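Local structure of alpha-catenin-like protein hmp-1 (Caenorhabditis elegans, 5H5M) at residues A[49-52]-A[53-56]; A[145-148]-A[149-153]; A[196-199]-A[200-204]; A[282-285]-A[286-290]. The protein joins the cadherin-catenin complex of adherens junctions, binds beta-catenin and actin filaments, and is required for cell migration during body enclosure and cell shape changes during elongation. All blocks are in the same frame, centred on the assembly; numbering follows the deposited sequence.

All four contacts are local, between neighbouring residues in the largely helical M domain, a middle piece of this vinculin-family protein. Interaction 1, first along the chain, turns the corner between helices 27-49 and 56-80. Interactions 2 and 3 follow on the consecutive helices 142-166 and 173-202; their centres are about 13 Å apart and they touch, Thr145 and Arg146 packing on Ile198, Cys201 and His202. Interaction 4, last in order, lies on helix 276-300. Its centre is about 22 Å from that of interaction 1. Those two are joined indirectly: Asp121 makes salt bridges to Arg55 and to Arg286, so one carboxylate ties the corner of residues 49-56 to the later helix.

Interaction 1 (A[49-52]-A[53-56]); sequences ADAE and STRE
The flat group at the middle of this corner is the Ala51 carbonyl, and Thr54 approaches it over a face: its backbone N stands above the carbonyl plane, 66° out of it. That hydrogen bond, Thr54 N to Ala51 O, is 3.0 Å long and well bent, with 144° at the hydrogen, and it closes a type I beta turn from Ala51 to Thr54. The Thr54 side chain packs back on the same stretch of backbone. Thr54 CB comes to 3.2 Å from Ala51 O and to 3.7 Å from Ala49 O. With chi1 at -59° the hydroxyl stands beside its own backbone N, which brings Thr54 OG1 to 3.3 Å from the methyl CB of Ala51. That hydroxyl is hydrogen-bonded to the carbonyl of Ile48, so the last residue of the turn is tied to the end of the preceding helix. Ser53 touches the same methyl from further off, Ser53 OG being 3.9 Å from Ala51 CB, and its hydroxyl is hydrogen-bonded to His118. The turn reverses the chain between helix 27-49 and helix 56-80, with Arg55 at the N-cap position of the latter. Asp50 reaches across to Lys59 of helix 56-80 in a salt bridge, while Thr54 rests on His118 and Arg55 on Asp117 of helix 92-122.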
# COMPACT_ATOMS: atom_id res chain seq x y z
N ALA A 49 11.86 -1.08 -7.56
CA ALA A 49 12.84 -0.85 -6.49
C ALA A 49 13.34 0.59 -6.48
O ALA A 49 13.45 1.21 -5.42
CB ALA A 49 14.02 -1.81 -6.64
N ASP A 50 13.64 1.13 -7.66
CA ASP A 50 14.24 2.46 -7.77
C ASP A 50 13.22 3.57 -7.99
O ASP A 50 13.53 4.58 -8.62
CB ASP A 50 15.26 2.49 -8.90
CG ASP A 50 16.46 1.61 -8.62
OD1 ASP A 50 16.81 1.45 -7.44
OD2 ASP A 50 17.04 1.08 -9.59
N ALA A 51 12.01 3.38 -7.49
CA ALA A 51 11.07 4.49 -7.37
C ALA A 51 11.43 5.24 -6.10
O ALA A 51 11.73 4.63 -5.08
CB ALA A 51 9.64 3.99 -7.34
N GLU A 52 11.42 6.57 -6.15
CA GLU A 52 11.79 7.35 -4.97
C GLU A 52 10.63 7.47 -3.98
O GLU A 52 10.71 8.22 -3.01
CB GLU A 52 12.30 8.74 -5.36
CG GLU A 52 13.78 8.95 -5.03
CD GLU A 52 14.11 8.61 -3.58
OE1 GLU A 52 13.95 9.50 -2.71
OE2 GLU A 52 14.53 7.47 -3.30
N SER A 53 9.56 6.73 -4.24
CA SER A 53 8.49 6.58 -3.27
C SER A 53 8.66 5.24 -2.55
O SER A 53 8.10 5.02 -1.48
CB SER A 53 7.12 6.66 -3.95
OG SER A 53 7.01 5.70 -4.98
N THR A 54 9.45 4.35 -3.16
CA THR A 54 9.69 3.03 -2.60
C THR A 54 10.56 3.12 -1.35
O THR A 54 11.52 3.89 -1.30
CB THR A 54 10.36 2.10 -3.64
OG1 THR A 54 9.52 1.97 -4.79
CG2 THR A 54 10.61 0.71 -3.05
N ARG A 55 10.23 2.33 -0.33
CA ARG A 55 10.97 2.33 0.93
C ARG A 55 12.34 1.65 0.77
O ARG A 55 12.49 0.72 -0.02
CB ARG A 55 10.16 1.65 2.03
CG ARG A 55 9.06 2.53 2.63
CD ARG A 55 8.09 1.72 3.48
NE ARG A 55 7.20 2.56 4.28
CZ ARG A 55 6.10 3.14 3.82
NH1 ARG A 55 5.74 3.01 2.54
NH2 ARG A 55 5.34 3.88 4.63
N GLU A 56 13.32 2.13 1.53
CA GLU A 56 14.70 1.70 1.38
C GLU A 56 14.93 0.22 1.65
O GLU A 56 15.62 -0.46 0.89
CB GLU A 56 15.61 2.53 2.29
CG GLU A 56 17.08 2.14 2.24
CD GLU A 56 17.71 2.37 0.88
OE1 GLU A 56 17.17 3.17 0.08
OE2 GLU A 56 18.76 1.75 0.60

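Interaction 2 (A[145-148]-A[149-153]); sequences TRYR and SKMFQ
A Met-aromatic contact one turn apart on helix 142-166 joins Tyr147 to Met151. The methionine lies over one face of the ring with its CG rather than its sulfur: Met151 CG is 4.0 Å from the centroid of the Tyr147 ring and 17° off the normal, a CH-pi contact, and its nearest ring atom is Tyr147 CZ at 3.8 Å. The sulfur is more oblique, Met151 SD standing 4.6 Å from the same centroid of Tyr147. Tyr147 has CG anti to its backbone N (chi1 175°), which leans the ring along the helix toward the next turn; in Met151 the bend at chi2 brings CG over the ring and SD beside its phenol end, while the methyl CE turns away from it. Arg148 adds a second flat group. Its CZ lies at the edge of the Tyr147 ring, in the ring plane, and Tyr147 CE2 sits 3.8 Å above the guanidinium plane of Arg148, over its centre, so the ring presents its rim to the face of the charged group. Beneath these side chains the backbone bond from Met151 N to Tyr147 O, 3.0 Å, keeps the two residues in step. The opposite flank of the helix faces the bundle: Thr145 packs on helix 173-202 and on Leu133 and Ala136 of helix 128-137, where Arg148 also rests on Leu132 and Leu133. Further along, Phe152 meets Trp220 of helix 207-233 edge-to-face.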
# COMPACT_ATOMS: atom_id res chain seq x y z
N THR A 145 -8.11 27.57 0.71
CA THR A 145 -8.63 26.85 -0.44
C THR A 145 -7.51 26.53 -1.43
O THR A 145 -7.40 25.40 -1.89
CB THR A 145 -9.75 27.64 -1.16
OG1 THR A 145 -10.84 27.85 -0.27
CG2 THR A 145 -10.24 26.87 -2.38
N ARG A 146 -6.67 27.52 -1.72
CA ARG A 146 -5.56 27.33 -2.65
C ARG A 146 -4.53 26.34 -2.09
O ARG A 146 -3.97 25.54 -2.84
CB ARG A 146 -4.90 28.66 -2.97
CG ARG A 146 -5.84 29.64 -3.66
CD ARG A 146 -5.09 30.63 -4.53
NE ARG A 146 -6.00 31.59 -5.16
CZ ARG A 146 -6.68 31.35 -6.28
NH1 ARG A 146 -6.56 30.19 -6.90
NH2 ARG A 146 -7.49 32.28 -6.77
N TYR A 147 -4.30 26.40 -0.79
CA TYR A 147 -3.42 25.43 -0.14
C TYR A 147 -4.03 24.03 -0.21
O TYR A 147 -3.37 23.08 -0.64
CB TYR A 147 -3.15 25.81 1.32
CG TYR A 147 -2.35 24.77 2.06
CD1 TYR A 147 -0.99 24.59 1.79
CD2 TYR A 147 -2.93 23.96 3.02
CE1 TYR A 147 -0.25 23.63 2.46
CE2 TYR A 147 -2.20 23.00 3.69
CZ TYR A 147 -0.86 22.84 3.41
OH TYR A 147 -0.12 21.89 4.08
N ARG A 148 -5.29 23.91 0.19
CA ARG A 148 -5.97 22.62 0.18
C ARG A 148 -6.19 22.13 -1.25
O ARG A 148 -6.25 20.92 -1.49
CB ARG A 148 -7.31 22.71 0.93
CG ARG A 148 -7.17 22.93 2.42
CD ARG A 148 -6.31 21.86 3.06
NE ARG A 148 -6.05 22.14 4.47
CZ ARG A 148 -5.29 21.38 5.26
NH1 ARG A 148 -4.72 20.29 4.77
NH2 ARG A 148 -5.10 21.71 6.53
N SER A 149 -6.33 23.06 -2.19
CA SER A 149 -6.42 22.71 -3.60
C SER A 149 -5.14 22.02 -4.05
O SER A 149 -5.18 20.97 -4.69
CB SER A 149 -6.66 23.96 -4.46
OG SER A 149 -6.58 23.66 -5.84
N LYS A 150 -4.01 22.61 -3.69
CA LYS A 150 -2.70 22.06 -4.03
C LYS A 150 -2.51 20.67 -3.41
O LYS A 150 -2.06 19.74 -4.08
CB LYS A 150 -1.60 23.01 -3.56
CG LYS A 150 -0.19 22.48 -3.76
CD LYS A 150 0.84 23.49 -3.26
CE LYS A 150 2.25 22.95 -3.36
NZ LYS A 150 3.25 23.93 -2.86
N MET A 151 -2.86 20.54 -2.14
CA MET A 151 -2.73 19.27 -1.43
C MET A 151 -3.64 18.20 -2.02
O MET A 151 -3.22 17.06 -2.20
CB MET A 151 -3.03 19.45 0.06
CG MET A 151 -2.09 20.42 0.76
SD MET A 151 -0.36 20.04 0.43
CE MET A 151 -0.22 18.41 1.14
N PHE A 152 -4.88 18.58 -2.32
CA PHE A 152 -5.82 17.65 -2.94
C PHE A 152 -5.30 17.13 -4.28
O PHE A 152 -5.41 15.94 -4.58
CB PHE A 152 -7.19 18.31 -3.14
CG PHE A 152 -8.08 17.56 -4.08
CD1 PHE A 152 -8.77 16.44 -3.66
CD2 PHE A 152 -8.23 17.97 -5.40
CE1 PHE A 152 -9.60 15.73 -4.52
CE2 PHE A 152 -9.05 17.27 -6.27
CZ PHE A 152 -9.73 16.15 -5.83
N GLN A 153 -4.74 18.03 -5.09
CA GLN A 153 -4.22 17.66 -6.40
C GLN A 153 -3.05 16.70 -6.27
O GLN A 153 -2.96 15.72 -7.02
CB GLN A 153 -3.81 18.90 -7.19
CG GLN A 153 -3.21 18.60 -8.55
CD GLN A 153 -4.22 17.99 -9.52
OE1 GLN A 153 -5.28 18.56 -9.77
NE2 GLN A 153 -3.89 16.82 -10.05

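Interaction 3 (A[196-199]-A[200-204]); sequences AAIL and LCHQP
Two first torsions set Ile198 beside His202. In Ile198, chi1 of -55° puts CG2 anti to the backbone N, its bond from CB leaning toward the following turn; in His202, chi1 of -70° holds the imidazole beside its own backbone N, so the ring folds back toward the preceding turn. The two side chains therefore lie alongside each other and point the same way, with Ile198 CG2 3.8 Å from His202 CE1. The ring also covers the backbone: Ile198 O sits 3.4 Å above the plane of the His202 imidazole on one face, offset toward the rim, and is 3.4 Å from His202 CG. Ile198 O also accepts the hydrogen bond of His202 N, at 3.2 Å, so one carbonyl is met by both the amide and the ring of the residue a turn later. This is the C-terminal end of helix 173-202, which packs in a helical bundle with helices 128-137, 142-166 and 207-233, and the hydrogen bonding weakens as the helix runs out. Cys201 N still bonds firmly to Ala197 O at 2.8 Å, but Gln203 N makes only weak bonds, to Leu199 O at 3.3 Å and to Leu200 O at 3.2 Å. On the buried side Leu200 packs on Ala209 and Met213 of helix 207-233, and on Ala137 of helix 128-137. His202 NE2 has a weak hydrogen bond to Glu142 of helix 142-166. Leu199, His202 and Gln203 also touch a crystal neighbour.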
# COMPACT_ATOMS: atom_id res chain seq x y z
N ALA A 196 -13.57 23.79 -9.15
CA ALA A 196 -14.93 23.94 -8.64
C ALA A 196 -14.92 24.54 -7.23
O ALA A 196 -15.81 25.30 -6.87
CB ALA A 196 -15.65 22.60 -8.63
N ALA A 197 -13.90 24.19 -6.46
CA ALA A 197 -13.75 24.71 -5.10
C ALA A 197 -13.30 26.16 -5.13
O ALA A 197 -13.73 26.97 -4.31
CB ALA A 197 -12.78 23.85 -4.31
N ILE A 198 -12.41 26.48 -6.06
CA ILE A 198 -11.94 27.84 -6.25
C ILE A 198 -13.11 28.75 -6.61
O ILE A 198 -13.21 29.87 -6.10
CB ILE A 198 -10.86 27.94 -7.34
CG1 ILE A 198 -9.70 26.98 -7.05
CG2 ILE A 198 -10.34 29.36 -7.46
CD1 ILE A 198 -8.99 27.27 -5.75
N LEU A 199 -13.98 28.26 -7.48
CA LEU A 199 -15.17 29.00 -7.89
C LEU A 199 -16.12 29.19 -6.72
O LEU A 199 -16.71 30.27 -6.55
CB LEU A 199 -15.89 28.28 -9.03
CG LEU A 199 -15.10 28.20 -10.35
CD1 LEU A 199 -15.81 27.30 -11.36
CD2 LEU A 199 -14.88 29.59 -10.92
N LEU A 200 -16.28 28.16 -5.90
CA LEU A 200 -17.14 28.24 -4.73
C LEU A 200 -16.57 29.21 -3.70
O LEU A 200 -17.30 29.97 -3.08
CB LEU A 200 -17.34 26.86 -4.10
CG LEU A 200 -18.11 26.87 -2.77
CD1 LEU A 200 -19.49 27.49 -2.96
CD2 LEU A 200 -18.21 25.46 -2.18
N CYS A 201 -15.25 29.17 -3.53
CA CYS A 201 -14.56 30.05 -2.60
C CYS A 201 -14.81 31.52 -2.91
O CYS A 201 -15.02 32.34 -2.01
CB CYS A 201 -13.06 29.77 -2.61
SG CYS A 201 -12.08 30.89 -1.59
N HIS A 202 -14.81 31.86 -4.20
CA HIS A 202 -14.98 33.24 -4.63
C HIS A 202 -16.42 33.73 -4.54
O HIS A 202 -16.67 34.93 -4.52
CB HIS A 202 -14.44 33.41 -6.06
CG HIS A 202 -12.95 33.30 -6.16
ND1 HIS A 202 -12.30 33.09 -7.36
CD2 HIS A 202 -11.99 33.39 -5.22
CE1 HIS A 202 -11.00 33.04 -7.14
NE2 HIS A 202 -10.78 33.22 -5.86
N GLN A 203 -17.38 32.79 -4.51
CA GLN A 203 -18.80 33.14 -4.37
C GLN A 203 -19.54 32.17 -3.46
O GLN A 203 -20.41 31.43 -3.91
CB GLN A 203 -19.48 33.16 -5.74
CG GLN A 203 -18.84 34.06 -6.78
CD GLN A 203 -19.71 34.24 -8.00
OE1 GLN A 203 -20.87 34.64 -7.89
NE2 GLN A 203 -19.16 33.96 -9.18
N PRO A 204 -19.20 32.16 -2.16
CA PRO A 204 -19.67 31.13 -1.23
C PRO A 204 -21.18 31.14 -0.98
O PRO A 204 -21.74 30.09 -0.62
CB PRO A 204 -18.92 31.45 0.07
CG PRO A 204 -17.82 32.39 -0.32
CD PRO A 204 -18.37 33.16 -1.47

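Interaction 4 (A[282-285]-A[286-290])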
# COMPACT_ATOMS: atom_id res chain seq x y z
N SER A 282 -2.08 8.92 10.58
CA SER A 282 -1.75 7.80 9.70
C SER A 282 -2.19 6.48 10.31
O SER A 282 -2.77 5.64 9.63
CB SER A 282 -0.25 7.77 9.40
OG SER A 282 0.17 8.91 8.67
N ILE A 283 -1.89 6.30 11.59
CA ILE A 283 -2.26 5.09 12.30
C ILE A 283 -3.77 4.87 12.28
O ILE A 283 -4.24 3.77 12.01
CB ILE A 283 -1.76 5.13 13.76
CG1 ILE A 283 -0.23 5.08 13.77
CG2 ILE A 283 -2.34 3.99 14.57
CD1 ILE A 283 0.38 5.09 15.15
N ARG A 284 -4.52 5.94 12.54
CA ARG A 284 -5.98 5.85 12.52
C ARG A 284 -6.49 5.43 11.14
O ARG A 284 -7.31 4.52 11.02
CB ARG A 284 -6.60 7.19 12.93
CG ARG A 284 -8.12 7.18 12.88
CD ARG A 284 -8.72 8.52 13.28
NE ARG A 284 -10.18 8.50 13.19
CZ ARG A 284 -10.99 8.20 14.20
NH1 ARG A 284 -10.49 7.93 15.40
NH2 ARG A 284 -12.31 8.20 14.01
N GLY A 285 -5.98 6.10 10.10
CA GLY A 285 -6.38 5.81 8.74
C GLY A 285 -6.08 4.38 8.32
O GLY A 285 -6.93 3.71 7.74
N ARG A 286 -4.87 3.92 8.61
CA ARG A 286 -4.46 2.56 8.27
C ARG A 286 -5.29 1.53 9.02
O ARG A 286 -5.70 0.51 8.45
CB ARG A 286 -2.98 2.35 8.57
CG ARG A 286 -2.02 3.22 7.75
CD ARG A 286 -0.59 2.73 7.93
NE ARG A 286 0.39 3.81 7.88
CZ ARG A 286 0.95 4.27 6.76
NH1 ARG A 286 0.63 3.74 5.59
NH2 ARG A 286 1.84 5.25 6.82
N ALA A 287 -5.53 1.79 10.30
CA ALA A 287 -6.31 0.89 11.14
C ALA A 287 -7.73 0.73 10.61
O ALA A 287 -8.28 -0.37 10.61
CB ALA A 287 -6.33 1.39 12.59
N LEU A 288 -8.31 1.84 10.17
CA LEU A 288 -9.67 1.80 9.64
C LEU A 288 -9.71 1.10 8.28
O LEU A 288 -10.70 0.43 7.95
CB LEU A 288 -10.24 3.22 9.53
CG LEU A 288 -10.63 3.84 10.88
CD1 LEU A 288 -11.16 5.27 10.71
CD2 LEU A 288 -11.65 2.97 11.59
N ARG A 289 -8.65 1.24 7.50
CA ARG A 289 -8.53 0.51 6.24
C ARG A 289 -8.47 -0.99 6.49
O ARG A 289 -9.09 -1.77 5.77
CB ARG A 289 -7.30 0.98 5.47
CG ARG A 289 -7.51 2.26 4.68
CD ARG A 289 -8.31 1.99 3.41
NE ARG A 289 -7.50 1.32 2.40
CZ ARG A 289 -7.95 0.41 1.54
NH1 ARG A 289 -9.23 0.05 1.55
NH2 ARG A 289 -7.12 -0.14 0.67
N VAL A 290 -7.73 -1.39 7.53
CA VAL A 290 -7.66 -2.78 7.94
C VAL A 290 -9.05 -3.31 8.29
O VAL A 290 -9.42 -4.42 7.91
CB VAL A 290 -6.71 -2.96 9.15
CG1 VAL A 290 -6.94 -4.31 9.84
CG2 VAL A 290 -5.26 -2.82 8.72
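Arg284 and Leu288 lie side by side, one turn apart, along one flank of helix 276-300, which belongs to the helical-bundle architecture of the vinculin/alpha-catenin family. The touch is light: Leu288 CD1 stands 4.2 Å from Arg284 CG and equally far from Arg284 NE. Extended from CG to NE, the arginine chain runs outward past the leucine methyl toward helix 305-339, where it touches Val322, Asp323 and Ala326. Beneath the pair, Leu288 N is hydrogen-bonded to Arg284 O at 3.0 Å. On the opposite side of the helix, Arg286 packs on Ser282. Arg286 N gives a nearly straight bond to Ser282 O, 2.9 Å and 168° at the hydrogen, and Arg286 CG lies 3.2 Å from that oxygen, because chi1 of -64° sets CG beside the backbone N. The guanidinium of this buried arginine is fixed from outside the helix by two carboxylates, Asp251 at NE and Asp121 at NH1, an arrangement that would be expected to keep it charged. Asp121 also pairs with Arg55, while the Ser282 hydroxyl is bonded back to Cys278 O. Arg289, bent at chi2 and chi3, turns its guanidinium to Asp232. At its base, Arg289 CG rests 3.4 Å from Gly285 O, the oxygen that also accepts the bond from Arg289 N.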